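PDB 5IE2: oxalate--CoA ligase from Arabidopsis thaliana, which belongs to the ANL superfamily of AMP-binding enzymes, and holds ATP in its nucleotide pocket in this model. Local coordinates for residues Met314-Ser322 with Ile365-Tyr374; Gly342-Glu350 with Trp389-Phe398. All coordinates share one frame; numbering follows the deposited sequence.

Interaction 1. Residues Met314-Ser322 with Ile365-Tyr374. With ATP (adenosine-5'-triphosphate), chain C; ACY (acetic acid), chain E.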
loop_
_atom_site.group_PDB
_atom_site.type_symbol
_atom_site.label_atom_id
_atom_site.label_comp_id
_atom_site.label_asym_id
_atom_site.label_seq_id
_atom_site.Cartn_x
_atom_site.Cartn_y
_atom_site.Cartn_z
ATOM N N MET A 314 -6.196 -2.045 3.671
ATOM C CA MET A 314 -5.334 -2.547 4.742
ATOM C C MET A 314 -4.782 -3.901 4.348
ATOM O O MET A 314 -5.322 -4.594 3.478
ATOM C CB MET A 314 -6.116 -2.609 6.080
ATOM C CG MET A 314 -7.203 -3.710 6.140
ATOM S SD MET A 314 -8.245 -3.457 7.612
ATOM C CE MET A 314 -7.082 -3.384 8.989
ATOM N N THR A 315 -3.676 -4.286 4.973
ATOM C CA THR A 315 -3.019 -5.519 4.606
ATOM C C THR A 315 -3.980 -6.714 4.747
ATOM O O THR A 315 -3.963 -7.592 3.920
ATOM C CB THR A 315 -1.767 -5.757 5.513
ATOM O OG1 THR A 315 -0.884 -4.647 5.371
ATOM C CG2 THR A 315 -1.021 -7.005 5.102
ATOM N N GLU A 316 -4.761 -6.736 5.817
ATOM C CA GLU A 316 -5.673 -7.877 6.070
ATOM C C GLU A 316 -6.811 -8.046 5.054
ATOM O O GLU A 316 -7.442 -9.115 4.973
ATOM C CB GLU A 316 -6.313 -7.747 7.461
ATOM C CG GLU A 316 -5.381 -7.947 8.627
ATOM C CD GLU A 316 -4.793 -6.598 9.123
ATOM O OE1 GLU A 316 -4.576 -5.693 8.291
ATOM O OE2 GLU A 316 -4.576 -6.473 10.357
ATOM N N ALA A 317 -7.083 -6.984 4.308
ATOM C CA ALA A 317 -8.110 -6.984 3.245
ATOM C C ALA A 317 -7.453 -7.196 1.871
ATOM O O ALA A 317 -8.082 -6.939 0.859
ATOM C CB ALA A 317 -8.875 -5.596 3.273
ATOM N N THR A 318 -6.175 -7.598 1.843
ATOM C CA THR A 318 -5.407 -7.647 0.567
ATOM C C THR A 318 -5.566 -6.252 -0.130
ATOM O O THR A 318 -5.886 -6.149 -1.312
ATOM C CB THR A 318 -5.863 -8.841 -0.352
ATOM O OG1 THR A 318 -5.898 -10.000 0.479
ATOM C CG2 THR A 318 -4.831 -9.128 -1.480
ATOM N N HIS A 319 -5.325 -5.215 0.649
ATOM C CA HIS A 319 -5.425 -3.812 0.202
ATOM C C HIS A 319 -6.910 -3.342 0.163
ATOM O O HIS A 319 -7.522 -3.151 1.217
ATOM C CB HIS A 319 -4.686 -3.607 -1.167
ATOM C CG HIS A 319 -4.488 -2.154 -1.527
ATOM N ND1 HIS A 319 -3.932 -1.232 -0.660
ATOM C CD2 HIS A 319 -4.818 -1.462 -2.658
ATOM C CE1 HIS A 319 -3.931 -0.034 -1.241
ATOM N NE2 HIS A 319 -4.463 -0.145 -2.450
ATOM N N LEU A 320 -7.483 -3.133 -1.021
ATOM C CA LEU A 320 -8.690 -2.311 -1.164
ATOM C C LEU A 320 -9.927 -2.803 -0.345
ATOM O O LEU A 320 -10.337 -3.989 -0.448
ATOM C CB LEU A 320 -9.074 -2.264 -2.655
ATOM C CG LEU A 320 -10.363 -1.478 -2.964
ATOM C CD1 LEU A 320 -10.145 -0.026 -2.685
ATOM C CD2 LEU A 320 -10.713 -1.723 -4.454
ATOM N N MET A 321 -10.509 -1.881 0.414
ATOM C CA MET A 321 -11.819 -2.083 1.026
ATOM C C MET A 321 -12.873 -1.156 0.377
ATOM O O MET A 321 -13.923 -1.627 -0.107
ATOM C CB MET A 321 -11.749 -1.821 2.541
ATOM C CG MET A 321 -10.940 -2.946 3.252
ATOM S SD MET A 321 -10.775 -2.587 5.025
ATOM C CE MET A 321 -9.484 -1.296 4.982
ATOM N N SER A 322 -12.586 0.150 0.360
ATOM C CA SER A 322 -13.558 1.078 -0.226
ATOM C C SER A 322 -12.858 2.109 -1.094
ATOM O O SER A 322 -11.669 2.417 -0.911
ATOM C CB SER A 322 -14.421 1.814 0.862
ATOM O OG SER A 322 -13.636 2.760 1.609
ATOM N N ILE A 365 -15.548 -5.798 7.888
ATOM C CA ILE A 365 -15.628 -6.189 6.484
ATOM C C ILE A 365 -15.802 -7.693 6.339
ATOM O O ILE A 365 -15.467 -8.469 7.227
ATOM C CB ILE A 365 -14.366 -5.759 5.699
ATOM C CG1 ILE A 365 -13.118 -6.469 6.239
ATOM C CG2 ILE A 365 -14.227 -4.217 5.852
ATOM C CD1 ILE A 365 -11.777 -6.065 5.455
ATOM N N ARG A 366 -16.307 -8.086 5.180
ATOM C CA ARG A 366 -16.410 -9.495 4.895
ATOM C C ARG A 366 -16.329 -9.709 3.420
ATOM O O ARG A 366 -17.135 -9.152 2.666
ATOM C CB ARG A 366 -17.716 -10.048 5.428
ATOM C CG ARG A 366 -17.869 -11.523 5.005
ATOM C CD ARG A 366 -19.389 -11.667 4.639
ATOM N NE ARG A 366 -19.985 -12.328 5.698
ATOM C CZ ARG A 366 -21.277 -12.595 5.980
ATOM N NH1 ARG A 366 -22.380 -12.181 5.322
ATOM N NH2 ARG A 366 -21.416 -13.326 7.063
ATOM N N GLY A 367 -15.422 -10.576 2.999
ATOM C CA GLY A 367 -15.301 -10.800 1.556
ATOM C C GLY A 367 -14.158 -11.718 1.196
ATOM O O GLY A 367 -13.314 -12.029 2.033
ATOM N N PRO A 368 -14.088 -12.152 -0.083
ATOM C CA PRO A 368 -13.068 -13.127 -0.437
ATOM C C PRO A 368 -11.648 -12.534 -0.526
ATOM O O PRO A 368 -10.700 -13.289 -0.685
ATOM C CB PRO A 368 -13.522 -13.648 -1.819
ATOM C CG PRO A 368 -14.333 -12.520 -2.413
ATOM C CD PRO A 368 -15.032 -11.893 -1.170
ATOM N N ASN A 369 -11.519 -11.218 -0.389
ATOM C CA ASN A 369 -10.202 -10.558 -0.332
ATOM C C ASN A 369 -9.597 -10.588 1.065
ATOM O O ASN A 369 -8.444 -10.215 1.263
ATOM C CB ASN A 369 -10.369 -9.074 -0.784
ATOM C CG ASN A 369 -11.450 -8.354 0.042
ATOM O OD1 ASN A 369 -12.643 -8.730 0.015
ATOM N ND2 ASN A 369 -11.044 -7.357 0.815
ATOM N N VAL A 370 -10.419 -10.950 2.065
ATOM C CA VAL A 370 -9.972 -10.834 3.453
ATOM C C VAL A 370 -9.186 -12.068 3.886
ATOM O O VAL A 370 -9.557 -13.206 3.553
ATOM C CB VAL A 370 -11.195 -10.614 4.385
ATOM C CG1 VAL A 370 -10.772 -10.435 5.832
ATOM C CG2 VAL A 370 -12.008 -9.384 3.872
ATOM N N THR A 371 -8.099 -11.845 4.611
ATOM C CA THR A 371 -7.323 -12.962 5.147
ATOM C C THR A 371 -8.211 -13.928 5.945
ATOM O O THR A 371 -9.191 -13.515 6.574
ATOM C CB THR A 371 -6.150 -12.484 6.031
ATOM O OG1 THR A 371 -5.365 -13.605 6.434
ATOM C CG2 THR A 371 -6.610 -11.727 7.292
ATOM N N LYS A 372 -7.855 -15.214 5.912
ATOM C CA LYS A 372 -8.570 -16.189 6.740
ATOM C C LYS A 372 -8.187 -16.051 8.210
ATOM O O LYS A 372 -8.899 -16.513 9.111
ATOM C CB LYS A 372 -8.237 -17.614 6.274
ATOM C CG LYS A 372 -8.801 -17.902 4.904
ATOM C CD LYS A 372 -10.356 -17.759 5.002
ATOM C CE LYS A 372 -10.988 -18.187 3.729
ATOM N NZ LYS A 372 -12.448 -18.155 3.834
ATOM N N GLY A 373 -7.027 -15.445 8.464
ATOM C CA GLY A 373 -6.598 -15.298 9.837
ATOM C C GLY A 373 -5.095 -15.052 9.988
ATOM O O GLY A 373 -4.293 -15.432 9.141
ATOM N N TYR A 374 -4.732 -14.399 11.077
ATOM C CA TYR A 374 -3.321 -14.166 11.376
ATOM C C TYR A 374 -2.605 -15.465 11.604
ATOM O O TYR A 374 -3.209 -16.412 12.073
ATOM C CB TYR A 374 -3.169 -13.285 12.617
ATOM C CG TYR A 374 -3.772 -11.906 12.470
ATOM C CD1 TYR A 374 -3.179 -10.945 11.635
ATOM C CD2 TYR A 374 -4.900 -11.549 13.208
ATOM C CE1 TYR A 374 -3.751 -9.655 11.506
ATOM C CE2 TYR A 374 -5.465 -10.270 13.101
ATOM C CZ TYR A 374 -4.884 -9.344 12.254
ATOM O OH TYR A 374 -5.460 -8.112 12.149
HETATM P PG ATP C . -0.637 -2.122 12.214
HETATM O O1G ATP C . -1.168 -1.247 13.349
HETATM O O2G ATP C . 0.590 -2.880 12.580
HETATM O O3G ATP C . -1.729 -3.033 11.658
HETATM P PB ATP C . -1.197 -0.410 9.958
HETATM O O1B ATP C . -0.656 0.939 9.536
HETATM O O2B ATP C . -2.569 -0.543 10.517
HETATM O O3B ATP C . -0.160 -1.154 10.988
HETATM P PA ATP C . -1.586 -1.180 7.132
HETATM O O1A ATP C . -2.376 -2.439 6.801
HETATM O O2A ATP C . -0.404 -0.819 6.320
HETATM O O3A ATP C . -1.039 -1.365 8.639
HETATM O "O5'" ATP C . -2.610 0.044 7.261
HETATM C "C5'" ATP C . -4.052 -0.090 7.194
HETATM C "C4'" ATP C . -4.629 1.073 8.021
HETATM O "O4'" ATP C . -4.362 2.312 7.338
HETATM C "C3'" ATP C . -6.125 1.057 8.068
HETATM O "O3'" ATP C . -6.566 0.157 9.082
HETATM C "C2'" ATP C . -6.470 2.497 8.387
HETATM O "O2'" ATP C . -6.188 2.751 9.773
HETATM C "C1'" ATP C . -5.409 3.224 7.613
HETATM N N9 ATP C . -5.902 3.737 6.312
HETATM C C8 ATP C . -5.829 3.162 5.105
HETATM N N7 ATP C . -6.384 3.996 4.173
HETATM C C5 ATP C . -6.787 5.127 4.840
HETATM C C6 ATP C . -7.427 6.406 4.456
HETATM N N6 ATP C . -7.702 6.667 3.135
HETATM N N1 ATP C . -7.655 7.295 5.451
HETATM C C2 ATP C . -7.332 7.043 6.741
HETATM N N3 ATP C . -6.752 5.892 7.168
HETATM C C4 ATP C . -6.467 4.937 6.237
HETATM C C ACY E . -2.991 -0.060 2.326
HETATM O O ACY E . -2.946 0.927 1.504
HETATM O OXT ACY E . -3.397 -1.221 2.025
HETATM C CH3 ACY E . -2.587 0.184 3.756
#
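Glu316 and Tyr374 meet beside the nucleotide pocket, where the A5 motif of the ANL superfamily, here Tyr312 to Glu316, packs against the loop that follows strand 361-366. A bend at chi2 (93°) swings the Glu316 carboxylate over to the tyrosine. OH of Tyr374 donates to OE2 of Glu316 at 2.6 Å, and OE2 receives it on its anti lone pair, the one turned away from OE1; OE2 lies in the plane of the ring, at its edge, while the carboxylate itself is turned 71° against it. A magnesium ion sits about 4 Å from the nearest part of the Glu316 side chain, and next door Thr315 N donates to O1A of ATP at 2.9 Å.

Further along, N of Thr371 gives an almost straight bond to O of Glu316 at 2.8 Å, and the CG2 methyl of Thr371 lies alongside CB of Glu316. OG1 of Thr371 instead accepts from Gly373 N in an ST turn and bonds to Pro181 O. On the apolar side of the contact, CD1 of Ile365 touches both CB of Ala317 (3.7 Å) and SD of Met321, whose chain runs across the isoleucine at about a right angle. Asn369 uses both side chain and backbone: ND2 sends one bond to Ala317 O, nearly in the amide plane, and another to Gln343 OE1, while its backbone O accepts from Thr318 OG1 at 2.7 Å.

Interaction 2. Residues Gly342-Glu350 with Trp389-Phe398; sequences GQEMAILNE and WFHTGDIGYF. With ATP (adenosine-5'-triphosphate), chain C.
Ile347 and Met345 both press on the ring of Phe398, and apolar packing of this kind makes up most of the contact. CG1 of Ile347 comes to 3.5 Å from CD2 of Phe398, and SD of Met345 to 3.6 Å from CZ, a Met-aromatic contact in which the sulfur approaches obliquely. The isoleucine's CG2, anti to its own N, rests against O of Gly396 at 3.6 Å. Trp389 supplies the other large surface: its CH2 meets CB of Glu344 at 3.5 Å, and CZ3 touches CB of Ala346, while Met345 CA lies in plane at the indole edge. CD2 of Leu348 adds a looser touch on CE1 of His391.

Polar ends are served elsewhere: Glu344 OE2 forms a salt bridge to Arg366, and His391 ND1 bonds to Glu362. Backbone pairing likewise runs through strand 361-366, which bonds to Ala346 by Cys364 and to Phe390 by Ile365.

At the turn between strands 389-392 and 394-398, Thr392 OG1 accepts from Asp394 N in an ST turn. Asp394 OD1 and OD2 accept from O2' and O3' of ATP, each at 2.7 Å, the ribose grip of the Thr-Gly-Asp (A7) motif of ANL enzymes.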
loop_
_atom_site.group_PDB
_atom_site.type_symbol
_atom_site.label_atom_id
_atom_site.label_comp_id
_atom_site.label_asym_id
_atom_site.label_seq_id
_atom_site.Cartn_x
_atom_site.Cartn_y
_atom_site.Cartn_z
ATOM N N GLY A 342 -16.792 -4.748 -3.862
ATOM C CA GLY A 342 -16.697 -6.196 -3.966
ATOM C C GLY A 342 -16.667 -6.952 -2.641
ATOM O O GLY A 342 -16.228 -8.081 -2.600
ATOM N N GLN A 343 -17.100 -6.303 -1.561
ATOM C CA GLN A 343 -17.134 -6.906 -0.246
ATOM C C GLN A 343 -18.158 -6.214 0.589
ATOM O O GLN A 343 -18.585 -5.104 0.267
ATOM C CB GLN A 343 -15.779 -6.840 0.437
ATOM C CG GLN A 343 -15.281 -5.364 0.603
ATOM C CD GLN A 343 -13.750 -5.303 0.693
ATOM O OE1 GLN A 343 -13.185 -5.467 1.772
ATOM N NE2 GLN A 343 -13.083 -5.096 -0.450
ATOM N N GLU A 344 -18.595 -6.892 1.655
ATOM C CA GLU A 344 -19.498 -6.298 2.612
ATOM C C GLU A 344 -18.783 -5.468 3.631
ATOM O O GLU A 344 -17.669 -5.781 4.037
ATOM C CB GLU A 344 -20.277 -7.396 3.346
ATOM C CG GLU A 344 -21.138 -8.212 2.418
ATOM C CD GLU A 344 -21.845 -9.334 3.165
ATOM O OE1 GLU A 344 -22.855 -9.028 3.799
ATOM O OE2 GLU A 344 -21.375 -10.482 3.088
ATOM N N MET A 345 -19.463 -4.435 4.080
ATOM C CA MET A 345 -18.882 -3.563 5.083
ATOM C C MET A 345 -20.009 -3.056 5.990
ATOM O O MET A 345 -21.112 -2.725 5.518
ATOM C CB MET A 345 -18.171 -2.391 4.407
ATOM C CG MET A 345 -17.488 -1.513 5.391
ATOM S SD MET A 345 -16.674 -0.151 4.479
ATOM C CE MET A 345 -15.678 -1.102 3.243
ATOM N N ALA A 346 -19.752 -2.985 7.287
ATOM C CA ALA A 346 -20.787 -2.567 8.220
ATOM C C ALA A 346 -20.154 -1.781 9.352
ATOM O O ALA A 346 -18.987 -1.954 9.620
ATOM C CB ALA A 346 -21.480 -3.750 8.746
ATOM N N ILE A 347 -20.927 -0.928 10.022
ATOM C CA ILE A 347 -20.410 -0.128 11.133
ATOM C C ILE A 347 -21.060 -0.683 12.396
ATOM O O ILE A 347 -22.284 -0.691 12.496
ATOM C CB ILE A 347 -20.792 1.367 10.959
ATOM C CG1 ILE A 347 -20.265 1.940 9.646
ATOM C CG2 ILE A 347 -20.365 2.195 12.164
ATOM C CD1 ILE A 347 -18.713 2.056 9.636
ATOM N N LEU A 348 -20.267 -1.185 13.339
ATOM C CA LEU A 348 -20.847 -1.878 14.511
ATOM C C LEU A 348 -20.521 -1.165 15.822
ATOM O O LEU A 348 -19.391 -0.698 15.971
ATOM C CB LEU A 348 -20.265 -3.273 14.571
ATOM C CG LEU A 348 -20.962 -4.450 13.887
ATOM C CD1 LEU A 348 -21.608 -4.140 12.559
ATOM C CD2 LEU A 348 -19.961 -5.552 13.767
ATOM N N ASN A 349 -21.448 -1.096 16.787
ATOM C CA ASN A 349 -21.038 -0.626 18.109
ATOM C C ASN A 349 -20.367 -1.725 18.936
ATOM O O ASN A 349 -20.154 -2.838 18.452
ATOM C CB ASN A 349 -22.217 -0.007 18.895
ATOM C CG ASN A 349 -23.347 -0.985 19.190
ATOM O OD1 ASN A 349 -23.183 -2.203 19.141
ATOM N ND2 ASN A 349 -24.508 -0.437 19.525
ATOM N N GLU A 350 -20.068 -1.431 20.200
ATOM C CA GLU A 350 -19.289 -2.368 20.991
ATOM C C GLU A 350 -20.032 -3.649 21.323
ATOM O O GLU A 350 -19.413 -4.616 21.744
ATOM C CB GLU A 350 -18.807 -1.712 22.281
ATOM C CG GLU A 350 -17.854 -0.541 22.083
ATOM C CD GLU A 350 -18.558 0.815 22.148
ATOM O OE1 GLU A 350 -19.663 0.957 21.549
ATOM O OE2 GLU A 350 -18.000 1.730 22.811
ATOM N N TRP A 389 -16.881 -12.025 9.494
ATOM C CA TRP A 389 -16.568 -10.593 9.493
ATOM C C TRP A 389 -15.266 -10.293 10.229
ATOM O O TRP A 389 -15.062 -10.769 11.348
ATOM C CB TRP A 389 -17.666 -9.802 10.187
ATOM C CG TRP A 389 -18.999 -9.810 9.473
ATOM C CD1 TRP A 389 -19.993 -10.758 9.568
ATOM C CD2 TRP A 389 -19.471 -8.808 8.571
ATOM N NE1 TRP A 389 -21.056 -10.394 8.787
ATOM C CE2 TRP A 389 -20.757 -9.206 8.151
ATOM C CE3 TRP A 389 -18.915 -7.596 8.077
ATOM C CZ2 TRP A 389 -21.530 -8.432 7.279
ATOM C CZ3 TRP A 389 -19.672 -6.822 7.222
ATOM C CH2 TRP A 389 -20.982 -7.260 6.808
ATOM N N PHE A 390 -14.466 -9.399 9.664
ATOM C CA PHE A 390 -13.215 -8.985 10.265
ATOM C C PHE A 390 -13.369 -7.556 10.851
ATOM O O PHE A 390 -13.844 -6.660 10.159
ATOM C CB PHE A 390 -12.118 -9.045 9.209
ATOM C CG PHE A 390 -10.813 -8.432 9.667
ATOM C CD1 PHE A 390 -10.087 -9.029 10.684
ATOM C CD2 PHE A 390 -10.332 -7.249 9.056
ATOM C CE1 PHE A 390 -8.865 -8.455 11.107
ATOM C CE2 PHE A 390 -9.144 -6.675 9.478
ATOM C CZ PHE A 390 -8.414 -7.274 10.509
ATOM N N HIS A 391 -12.953 -7.358 12.111
ATOM C CA HIS A 391 -13.009 -6.049 12.796
ATOM C C HIS A 391 -11.737 -5.265 12.471
ATOM O O HIS A 391 -10.652 -5.732 12.792
ATOM C CB HIS A 391 -13.150 -6.237 14.312
ATOM C CG HIS A 391 -14.484 -6.745 14.713
ATOM N ND1 HIS A 391 -15.342 -6.024 15.519
ATOM C CD2 HIS A 391 -15.158 -7.857 14.342
ATOM C CE1 HIS A 391 -16.481 -6.689 15.650
ATOM N NE2 HIS A 391 -16.391 -7.811 14.955
ATOM N N THR A 392 -11.854 -4.124 11.772
ATOM C CA THR A 392 -10.648 -3.418 11.260
ATOM C C THR A 392 -9.851 -2.642 12.322
ATOM O O THR A 392 -8.696 -2.295 12.085
ATOM C CB THR A 392 -10.977 -2.383 10.148
ATOM O OG1 THR A 392 -11.834 -1.365 10.711
ATOM C CG2 THR A 392 -11.685 -3.036 9.004
ATOM N N GLY A 393 -10.499 -2.299 13.432
ATOM C CA GLY A 393 -9.869 -1.413 14.397
ATOM C C GLY A 393 -10.019 0.074 14.086
ATOM O O GLY A 393 -9.468 0.922 14.804
ATOM N N ASP A 394 -10.725 0.398 12.998
ATOM C CA ASP A 394 -10.975 1.795 12.590
ATOM C C ASP A 394 -12.380 2.178 12.927
ATOM O O ASP A 394 -13.311 1.372 12.771
ATOM C CB ASP A 394 -10.762 1.978 11.068
ATOM C CG ASP A 394 -9.338 1.632 10.614
ATOM O OD1 ASP A 394 -8.377 2.166 11.239
ATOM O OD2 ASP A 394 -9.151 0.824 9.628
ATOM N N ILE A 395 -12.534 3.427 13.369
ATOM C CA ILE A 395 -13.823 4.018 13.611
ATOM C C ILE A 395 -14.209 4.882 12.398
ATOM O O ILE A 395 -13.393 5.680 11.870
ATOM C CB ILE A 395 -13.806 4.879 14.882
ATOM C CG1 ILE A 395 -13.429 4.013 16.109
ATOM C CG2 ILE A 395 -15.133 5.600 15.064
ATOM C CD1 ILE A 395 -14.468 2.887 16.346
ATOM N N GLY A 396 -15.456 4.725 11.986
ATOM C CA GLY A 396 -16.007 5.493 10.880
ATOM C C GLY A 396 -17.529 5.550 10.893
ATOM O O GLY A 396 -18.210 5.052 11.811
ATOM N N TYR A 397 -18.091 6.216 9.886
ATOM C CA TYR A 397 -19.549 6.169 9.712
ATOM C C TYR A 397 -19.854 6.282 8.222
ATOM O O TYR A 397 -19.035 6.781 7.458
ATOM C CB TYR A 397 -20.256 7.288 10.513
ATOM C CG TYR A 397 -19.838 8.680 10.073
ATOM C CD1 TYR A 397 -20.544 9.354 9.074
ATOM C CD2 TYR A 397 -18.727 9.300 10.636
ATOM C CE1 TYR A 397 -20.166 10.626 8.657
ATOM C CE2 TYR A 397 -18.325 10.564 10.215
ATOM C CZ TYR A 397 -19.054 11.230 9.227
ATOM O OH TYR A 397 -18.673 12.496 8.819
ATOM N N PHE A 398 -21.020 5.780 7.833
ATOM C CA PHE A 398 -21.564 5.950 6.493
ATOM C C PHE A 398 -22.485 7.150 6.487
ATOM O O PHE A 398 -23.325 7.292 7.387
ATOM C CB PHE A 398 -22.373 4.727 6.059
ATOM C CG PHE A 398 -21.489 3.568 5.636
ATOM C CD1 PHE A 398 -20.687 3.676 4.505
ATOM C CD2 PHE A 398 -21.481 2.387 6.359
ATOM C CE1 PHE A 398 -19.879 2.630 4.098
ATOM C CE2 PHE A 398 -20.639 1.329 5.962
ATOM C CZ PHE A 398 -19.836 1.469 4.832
HETATM P PG ATP C . -0.637 -2.122 12.214
HETATM O O1G ATP C . -1.168 -1.247 13.349
HETATM O O2G ATP C . 0.590 -2.880 12.580
HETATM O O3G ATP C . -1.729 -3.033 11.658
HETATM P PB ATP C . -1.197 -0.410 9.958
HETATM O O1B ATP C . -0.656 0.939 9.536
HETATM O O2B ATP C . -2.569 -0.543 10.517
HETATM O O3B ATP C . -0.160 -1.154 10.988
HETATM P PA ATP C . -1.586 -1.180 7.132
HETATM O O1A ATP C . -2.376 -2.439 6.801
HETATM O O2A ATP C . -0.404 -0.819 6.320
HETATM O O3A ATP C . -1.039 -1.365 8.639
HETATM O "O5'" ATP C . -2.610 0.044 7.261
HETATM C "C5'" ATP C . -4.052 -0.090 7.194
HETATM C "C4'" ATP C . -4.629 1.073 8.021
HETATM O "O4'" ATP C . -4.362 2.312 7.338
HETATM C "C3'" ATP C . -6.125 1.057 8.068
HETATM O "O3'" ATP C . -6.566 0.157 9.082
HETATM C "C2'" ATP C . -6.470 2.497 8.387
HETATM O "O2'" ATP C . -6.188 2.751 9.773
HETATM C "C1'" ATP C . -5.409 3.224 7.613
HETATM N N9 ATP C . -5.902 3.737 6.312
HETATM C C8 ATP C . -5.829 3.162 5.105
HETATM N N7 ATP C . -6.384 3.996 4.173
HETATM C C5 ATP C . -6.787 5.127 4.840
HETATM C C6 ATP C . -7.427 6.406 4.456
HETATM N N6 ATP C . -7.702 6.667 3.135
HETATM N N1 ATP C . -7.655 7.295 5.451
HETATM C C2 ATP C . -7.332 7.043 6.741
HETATM N N3 ATP C . -6.752 5.892 7.168
HETATM C C4 ATP C . -6.467 4.937 6.237
#

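Overall arrangement
From the N terminus the chain first runs through 314-322, where it leaves strand 308-314 and turns back into the same mixed sheet as strand 319-323, and passes 342-350 before returning at 365-374, where interaction 1 closes a loop with 42 residues between its ends. Interaction 2 starts inside that loop and closes outside it, at 389-398, so the two cross along the sequence. Their centres are about 12 Å apart. Strand 361-366 is the common piece: it pairs with both 344-348 and 389-392 in the antiparallel sheet. Hydrogen bonds of Ile365 O with Phe390 N, and of Leu320 O with Gln343 NE2, join the two contacts. Together they join the mixed sheet to the antiparallel one, and both touch ATP.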